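Long-range contacts in p-nitrophenyl phosphatase (Pho2) (Archaeoglobus fulgidus, PDB 3QGM), which probably hydrolyses phosphate monoesters as a metal-dependent phosphatase of the haloacid dehalogenase superfamily: residues Gly40-Asn48 with Ile192-Leu202; Asn48-Ile56 with Gly97-Leu105. All blocks are in the same frame, centred on the assembly; numbering follows the deposited sequence.

Interaction 1. Residues Gly40-Asn48 with Ile192-Leu202; sequences GKKIIFVSN and IMREALDILGL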
# COMPACT_ATOMS: atom_id res chain seq x y z
N GLY A 40 -42.26 16.41 -1.09
CA GLY A 40 -42.31 15.83 0.25
C GLY A 40 -41.52 14.54 0.46
O GLY A 40 -41.74 13.85 1.46
N LYS A 41 -40.59 14.21 -0.45
CA LYS A 41 -39.78 13.00 -0.27
C LYS A 41 -38.70 13.32 0.74
O LYS A 41 -38.21 14.47 0.81
CB LYS A 41 -39.12 12.54 -1.57
CG LYS A 41 -40.03 12.34 -2.77
CD LYS A 41 -41.20 11.38 -2.54
CE LYS A 41 -41.60 10.72 -3.87
NZ LYS A 41 -42.78 9.77 -3.78
N LYS A 42 -38.36 12.33 1.55
CA LYS A 42 -37.32 12.46 2.54
C LYS A 42 -36.02 12.11 1.83
O LYS A 42 -35.99 11.26 0.93
CB LYS A 42 -37.53 11.49 3.70
CG LYS A 42 -38.86 11.63 4.46
CD LYS A 42 -39.02 10.38 5.33
CE LYS A 42 -39.80 10.60 6.64
NZ LYS A 42 -38.92 10.51 7.84
N ILE A 43 -34.94 12.76 2.24
CA ILE A 43 -33.66 12.62 1.58
C ILE A 43 -32.59 12.54 2.63
O ILE A 43 -32.67 13.19 3.66
CB ILE A 43 -33.38 13.84 0.64
CG1 ILE A 43 -34.42 13.90 -0.47
CG2 ILE A 43 -31.99 13.74 0.01
CD1 ILE A 43 -34.09 14.93 -1.51
N ILE A 44 -31.59 11.71 2.39
CA ILE A 44 -30.38 11.78 3.15
C ILE A 44 -29.22 11.74 2.16
O ILE A 44 -29.17 10.89 1.26
CB ILE A 44 -30.28 10.70 4.22
CG1 ILE A 44 -28.99 10.88 5.04
CG2 ILE A 44 -30.29 9.32 3.62
CD1 ILE A 44 -29.05 10.22 6.45
N PHE A 45 -28.33 12.70 2.31
CA PHE A 45 -27.15 12.82 1.45
C PHE A 45 -26.02 11.98 2.07
O PHE A 45 -25.75 12.10 3.27
CB PHE A 45 -26.75 14.28 1.33
CG PHE A 45 -27.80 15.15 0.69
CD1 PHE A 45 -28.63 15.93 1.47
CD2 PHE A 45 -27.95 15.18 -0.70
CE1 PHE A 45 -29.63 16.72 0.88
CE2 PHE A 45 -28.94 15.97 -1.29
CZ PHE A 45 -29.78 16.75 -0.49
N VAL A 46 -25.41 11.09 1.30
CA VAL A 46 -24.42 10.17 1.88
C VAL A 46 -23.13 10.30 1.10
O VAL A 46 -23.15 10.20 -0.12
CB VAL A 46 -24.92 8.71 1.91
CG1 VAL A 46 -23.80 7.75 2.35
CG2 VAL A 46 -26.11 8.52 2.87
N SER A 47 -22.02 10.54 1.79
CA SER A 47 -20.74 10.75 1.12
C SER A 47 -19.64 10.00 1.82
O SER A 47 -19.62 9.92 3.03
CB SER A 47 -20.35 12.22 1.15
OG SER A 47 -19.02 12.39 0.75
N ASN A 48 -18.71 9.46 1.01
CA ASN A 48 -17.57 8.75 1.53
C ASN A 48 -16.44 9.66 1.89
O ASN A 48 -15.38 9.17 2.25
CB ASN A 48 -17.07 7.73 0.50
CG ASN A 48 -17.80 6.41 0.59
OD1 ASN A 48 -18.75 6.28 1.35
ND2 ASN A 48 -17.30 5.40 -0.15
N ILE A 192 -22.53 2.30 6.64
CA ILE A 192 -23.09 3.66 6.43
C ILE A 192 -24.55 3.60 5.91
O ILE A 192 -25.42 4.41 6.33
CB ILE A 192 -22.17 4.53 5.54
CG1 ILE A 192 -22.60 6.00 5.61
CG2 ILE A 192 -22.14 4.00 4.12
CD1 ILE A 192 -21.54 6.94 5.07
N MSE A 193 -24.84 2.58 5.11
CA MSE A 193 -26.15 2.42 4.52
C MSE A 193 -27.29 2.12 5.55
O MSE A 193 -28.38 2.70 5.47
CB MSE A 193 -26.08 1.36 3.40
CG MSE A 193 -25.13 1.81 2.26
SE MSE A 193 -25.49 3.58 1.46
CE MSE A 193 -27.09 3.21 0.38
N ARG A 194 -27.01 1.24 6.51
CA ARG A 194 -27.96 0.94 7.55
C ARG A 194 -28.10 2.14 8.48
O ARG A 194 -29.20 2.39 9.00
CB ARG A 194 -27.59 -0.36 8.30
CG ARG A 194 -27.64 -1.56 7.32
CD ARG A 194 -27.67 -2.98 7.95
NE ARG A 194 -27.59 -4.00 6.89
CZ ARG A 194 -28.58 -4.30 6.03
NH1 ARG A 194 -28.37 -5.22 5.09
NH2 ARG A 194 -29.78 -3.70 6.11
N GLU A 195 -27.04 2.94 8.63
CA GLU A 195 -27.19 4.15 9.43
C GLU A 195 -28.15 5.11 8.72
O GLU A 195 -28.97 5.76 9.39
CB GLU A 195 -25.87 4.84 9.74
CG GLU A 195 -26.00 6.17 10.52
CD GLU A 195 -26.49 6.00 11.96
OE1 GLU A 195 -26.67 4.85 12.42
OE2 GLU A 195 -26.69 7.03 12.65
N ALA A 196 -28.05 5.19 7.40
CA ALA A 196 -28.87 6.12 6.63
C ALA A 196 -30.36 5.74 6.67
O ALA A 196 -31.23 6.61 6.82
CB ALA A 196 -28.39 6.23 5.18
N LEU A 197 -30.63 4.44 6.54
CA LEU A 197 -31.98 3.87 6.74
C LEU A 197 -32.60 4.20 8.12
O LEU A 197 -33.73 4.70 8.21
CB LEU A 197 -31.92 2.37 6.56
CG LEU A 197 -31.72 1.88 5.14
CD1 LEU A 197 -31.84 0.35 5.07
CD2 LEU A 197 -32.76 2.48 4.21
N ASP A 198 -31.83 3.95 9.18
CA ASP A 198 -32.19 4.27 10.55
C ASP A 198 -32.52 5.76 10.68
O ASP A 198 -33.54 6.15 11.27
CB ASP A 198 -31.02 3.90 11.48
CG ASP A 198 -31.45 3.75 12.95
OD1 ASP A 198 -31.81 4.76 13.57
OD2 ASP A 198 -31.41 2.61 13.48
N ILE A 199 -31.66 6.62 10.14
CA ILE A 199 -31.91 8.06 10.14
C ILE A 199 -33.22 8.34 9.39
O ILE A 199 -34.07 9.05 9.91
CB ILE A 199 -30.71 8.86 9.55
CG1 ILE A 199 -29.53 8.83 10.55
CG2 ILE A 199 -31.12 10.33 9.22
CD1 ILE A 199 -28.21 9.33 9.98
N LEU A 200 -33.39 7.77 8.21
CA LEU A 200 -34.59 8.01 7.42
C LEU A 200 -35.84 7.48 8.16
O LEU A 200 -36.93 8.00 7.98
CB LEU A 200 -34.49 7.33 6.04
CG LEU A 200 -33.63 8.01 4.96
CD1 LEU A 200 -33.42 7.07 3.79
CD2 LEU A 200 -34.22 9.34 4.49
N GLY A 201 -35.65 6.45 8.98
CA GLY A 201 -36.75 5.71 9.59
C GLY A 201 -37.52 4.97 8.50
O GLY A 201 -38.75 4.96 8.51
N LEU A 202 -36.79 4.43 7.52
CA LEU A 202 -37.46 3.74 6.40
C LEU A 202 -36.84 2.39 6.18
O LEU A 202 -35.67 2.19 6.43
CB LEU A 202 -37.43 4.55 5.09
CG LEU A 202 -38.15 5.91 5.03
CD1 LEU A 202 -37.93 6.61 3.69
CD2 LEU A 202 -39.67 5.81 5.35

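Interaction 2. Residues Asn48-Ile56 with Gly97-Leu105; sequences NNSTRSRRI and GEEGLIEEL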
# COMPACT_ATOMS: atom_id res chain seq x y z
N ASN A 48 -18.71 9.46 1.01
CA ASN A 48 -17.57 8.75 1.53
C ASN A 48 -16.44 9.66 1.89
O ASN A 48 -15.38 9.17 2.25
CB ASN A 48 -17.07 7.73 0.50
CG ASN A 48 -17.80 6.41 0.59
OD1 ASN A 48 -18.75 6.28 1.35
ND2 ASN A 48 -17.30 5.40 -0.15
N ASN A 49 -16.64 10.96 1.77
CA ASN A 49 -15.60 11.95 2.11
C ASN A 49 -14.91 11.56 3.39
O ASN A 49 -15.54 11.39 4.45
CB ASN A 49 -16.19 13.37 2.27
CG ASN A 49 -15.11 14.44 2.26
OD1 ASN A 49 -14.24 14.45 3.11
ND2 ASN A 49 -15.18 15.36 1.30
N SER A 50 -13.60 11.43 3.30
CA SER A 50 -12.76 10.93 4.39
C SER A 50 -12.13 12.03 5.27
O SER A 50 -11.60 11.75 6.35
CB SER A 50 -11.62 10.12 3.73
OG SER A 50 -10.70 9.65 4.67
N THR A 51 -12.17 13.26 4.78
CA THR A 51 -11.36 14.33 5.28
C THR A 51 -12.13 15.54 5.80
O THR A 51 -11.56 16.33 6.52
CB THR A 51 -10.41 14.83 4.16
OG1 THR A 51 -11.18 15.41 3.10
CG2 THR A 51 -9.51 13.64 3.63
N ARG A 52 -13.38 15.73 5.41
CA ARG A 52 -14.12 16.90 5.85
C ARG A 52 -15.23 16.50 6.86
O ARG A 52 -15.79 15.39 6.81
CB ARG A 52 -14.72 17.64 4.66
CG ARG A 52 -13.74 18.03 3.53
CD ARG A 52 -12.45 18.72 3.97
NE ARG A 52 -12.61 19.92 4.80
CZ ARG A 52 -12.76 21.17 4.36
NH1 ARG A 52 -12.82 21.44 3.06
NH2 ARG A 52 -12.88 22.16 5.22
N SER A 53 -15.45 17.38 7.83
CA SER A 53 -16.42 17.16 8.88
C SER A 53 -17.82 17.24 8.29
O SER A 53 -18.02 17.81 7.19
CB SER A 53 -16.22 18.20 9.97
OG SER A 53 -16.58 19.50 9.51
N ARG A 54 -18.81 16.71 9.01
CA ARG A 54 -20.18 16.77 8.54
C ARG A 54 -20.60 18.20 8.26
O ARG A 54 -21.26 18.48 7.25
CB ARG A 54 -21.16 16.17 9.55
CG ARG A 54 -22.59 16.27 9.04
CD ARG A 54 -23.64 15.50 9.82
NE ARG A 54 -23.71 15.96 11.19
CZ ARG A 54 -24.67 15.62 12.06
NH1 ARG A 54 -24.58 16.07 13.29
NH2 ARG A 54 -25.68 14.80 11.73
N ARG A 55 -20.25 19.12 9.15
CA ARG A 55 -20.79 20.46 9.02
C ARG A 55 -20.22 21.18 7.83
O ARG A 55 -20.90 21.99 7.25
CB ARG A 55 -20.63 21.27 10.30
CG ARG A 55 -21.37 22.58 10.27
CD ARG A 55 -21.63 23.09 11.67
NE ARG A 55 -22.29 22.07 12.46
CZ ARG A 55 -23.60 21.92 12.58
NH1 ARG A 55 -24.45 22.76 11.96
NH2 ARG A 55 -24.07 20.93 13.34
N ILE A 56 -18.99 20.88 7.43
CA ILE A 56 -18.48 21.45 6.14
C ILE A 56 -19.38 21.09 4.95
O ILE A 56 -19.78 21.96 4.12
CB ILE A 56 -17.05 20.99 5.84
CG1 ILE A 56 -16.09 21.43 6.96
CG2 ILE A 56 -16.63 21.38 4.44
CD1 ILE A 56 -15.95 22.89 7.16
N GLY A 97 -5.79 10.01 9.64
CA GLY A 97 -6.63 10.87 8.83
C GLY A 97 -6.36 12.34 9.02
O GLY A 97 -5.51 12.73 9.79
N GLU A 98 -7.08 13.15 8.25
CA GLU A 98 -6.90 14.60 8.25
C GLU A 98 -7.76 15.30 9.33
O GLU A 98 -8.48 14.65 10.10
CB GLU A 98 -7.26 15.14 6.87
CG GLU A 98 -6.34 14.65 5.75
CD GLU A 98 -6.44 15.49 4.52
OE1 GLU A 98 -7.19 16.49 4.56
OE2 GLU A 98 -5.80 15.13 3.51
N GLU A 99 -7.72 16.63 9.36
CA GLU A 99 -8.36 17.36 10.45
C GLU A 99 -9.86 17.16 10.59
O GLU A 99 -10.38 17.18 11.68
CB GLU A 99 -8.03 18.86 10.36
CG GLU A 99 -6.58 19.02 10.33
CD GLU A 99 -6.08 20.27 10.93
OE1 GLU A 99 -6.68 21.33 10.67
OE2 GLU A 99 -5.08 20.15 11.64
N GLY A 100 -10.55 17.01 9.49
CA GLY A 100 -11.98 16.82 9.54
C GLY A 100 -12.38 15.48 10.12
O GLY A 100 -13.44 15.39 10.75
N LEU A 101 -11.56 14.45 9.94
CA LEU A 101 -11.82 13.19 10.62
C LEU A 101 -11.56 13.30 12.12
O LEU A 101 -12.40 12.87 12.94
CB LEU A 101 -11.01 12.08 10.02
CG LEU A 101 -11.16 10.72 10.67
CD1 LEU A 101 -12.63 10.24 10.79
CD2 LEU A 101 -10.31 9.69 9.87
N ILE A 102 -10.43 13.91 12.46
CA ILE A 102 -10.04 14.10 13.85
C ILE A 102 -11.15 14.89 14.55
O ILE A 102 -11.53 14.57 15.66
CB ILE A 102 -8.73 14.90 13.93
CG1 ILE A 102 -7.54 14.07 13.34
CG2 ILE A 102 -8.47 15.34 15.35
CD1 ILE A 102 -6.26 14.86 13.24
N GLU A 103 -11.64 15.93 13.89
CA GLU A 103 -12.74 16.74 14.41
C GLU A 103 -13.93 15.87 14.78
O GLU A 103 -14.49 16.03 15.86
CB GLU A 103 -13.16 17.82 13.44
CG GLU A 103 -14.07 18.87 14.05
CD GLU A 103 -13.71 20.30 13.70
OE1 GLU A 103 -13.33 20.61 12.56
OE2 GLU A 103 -13.80 21.11 14.61
N GLU A 104 -14.37 15.00 13.84
CA GLU A 104 -15.57 14.20 14.07
C GLU A 104 -15.29 13.18 15.15
O GLU A 104 -16.14 12.87 15.98
CB GLU A 104 -16.05 13.51 12.79
CG GLU A 104 -16.60 14.48 11.72
CD GLU A 104 -17.95 15.14 12.12
OE1 GLU A 104 -18.57 14.69 13.11
OE2 GLU A 104 -18.42 16.08 11.44
N LEU A 105 -14.08 12.67 15.19
CA LEU A 105 -13.70 11.78 16.27
C LEU A 105 -13.84 12.47 17.64
O LEU A 105 -14.38 11.89 18.56
CB LEU A 105 -12.30 11.25 16.08
CG LEU A 105 -12.08 10.22 14.96
CD1 LEU A 105 -10.61 10.10 14.80
CD2 LEU A 105 -12.75 8.81 15.23
O HOH W 1 -8.75 11.60 6.68
O HOH W 2 -9.32 17.83 6.54
O HOH W 3 -19.17 18.48 11.89

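Interaction 1. Residues Gly40-Asn48 with Ile192-Leu202
Where I44 and V46 meet A196 the contact is purely aliphatic, for the aromatic ring of the strand, F45, lies on its other side, with CG2 of I43 over one face, 3.7 Å above the ring plane and displaced from the ring centre, and I15 and I19 against it. This is the alpha/beta packing of the HAD core: helix 190-200 runs roughly antiparallel to strand 42-47, 9.0 Å away between segment axes, and rests on the parallel sheet, where L74 and I12 line the same layer. A196, nearest the strand, is small enough to let its CB reach I44 CG2 at 3.9 Å. With CG1 of I44 anti to the backbone N (chi1 -177°), CD1 reaches I199, the two side chains crossing at about a right angle; I44 CD1 to I199 CG2 is tight at 3.5 Å. The other branch, CG2, sits against CG of L200. Cutting I44 back to an alanine would probably leave I199 and L200 without their strand-side partner and open a gap between strand and helix. V46 and I192 run alongside one another with opposed directions, V46 CG1 lying 3.6 Å from I192 CD1. At the exposed end, K42 lays CB against CD2 of L200, then bends until NZ donates to L200 O at 3.2 Å, with a C=O...NZ angle of 153° and NZ tilted 21° from the carbonyl plane.

Interaction 2. Residues Asn48-Ile56 with Gly97-Leu105
R54 and E104 make the direct hydrogen bond of this contact. E104, its chain bent at chi2 (-69°), brings OE2 to the backbone N of R54, which meets it on the anti side, 28° out of the carboxylate plane. The modelled separation of R54 N and E104 OE2, 2.5 Å, is short, and its exact value is doubtful. Water 3 donates to E104 OE2 at 2.6 Å and accepts from R55 N, so the carboxylate holds one N-H of the first turn of helix 54-63 directly and a second through water, where the helix end would tend to favour its negative charge. S53, the N-cap, adds a weak bond from I56 N to its OG, 3.5 Å long. The guanidinium of R54 turns elsewhere, to a cation-pi contact with Y78.

Two more waters carry polar links. Water 1 donates to S50 O and accepts from E98 N at 2.8 Å, while water 2 donates to T51 O, 2.7 Å away, and to E98 OE1. The other carboxylate oxygen, OE2 of E98, takes the backbone N of R127.

Helix 99-107 belongs to the inserted alpha/beta cap, of the C2 type found in UmpH-like phosphatases, so these bonds tie the cap to the loop after strand 42-47 and the start of helix 54-63. That loop is shaped by an Asx turn: N49 OD1 accepts from T51 N at 2.9 Å, from R52 N and from T51 OG1, a threefold grip suited to asparagine.

The remaining contacts are close packing. G100 lets the backbones approach, its CA making a CA-H...O contact with T51 O at 3.1 Å (131° at the hydrogen); any CB there would clash with that oxygen. T51 runs alongside E98 in the same direction, with T51 CG2 3.7 Å from E98 CD.

In the fold
The first segments of the two contacts are consecutive, sharing N48, yet the contacts do different jobs. Interaction 1 is buried within the HAD core, pressing a sheet strand against a helix from much later in the sequence through branched aliphatic groups, with one lysine bond at its exposed end. Interaction 2, only partly buried, joins core to cap, and backbone atoms, carboxylates and bridging waters replace the hydrocarbon layer. Its cap helix lies inside the chain loop that interaction 1 closes. Near the shared residue, the side chain of S47, its OG bonded to N49 N, is about 6 Å from those of D14 and D16, which with D212 hold the calcium ion.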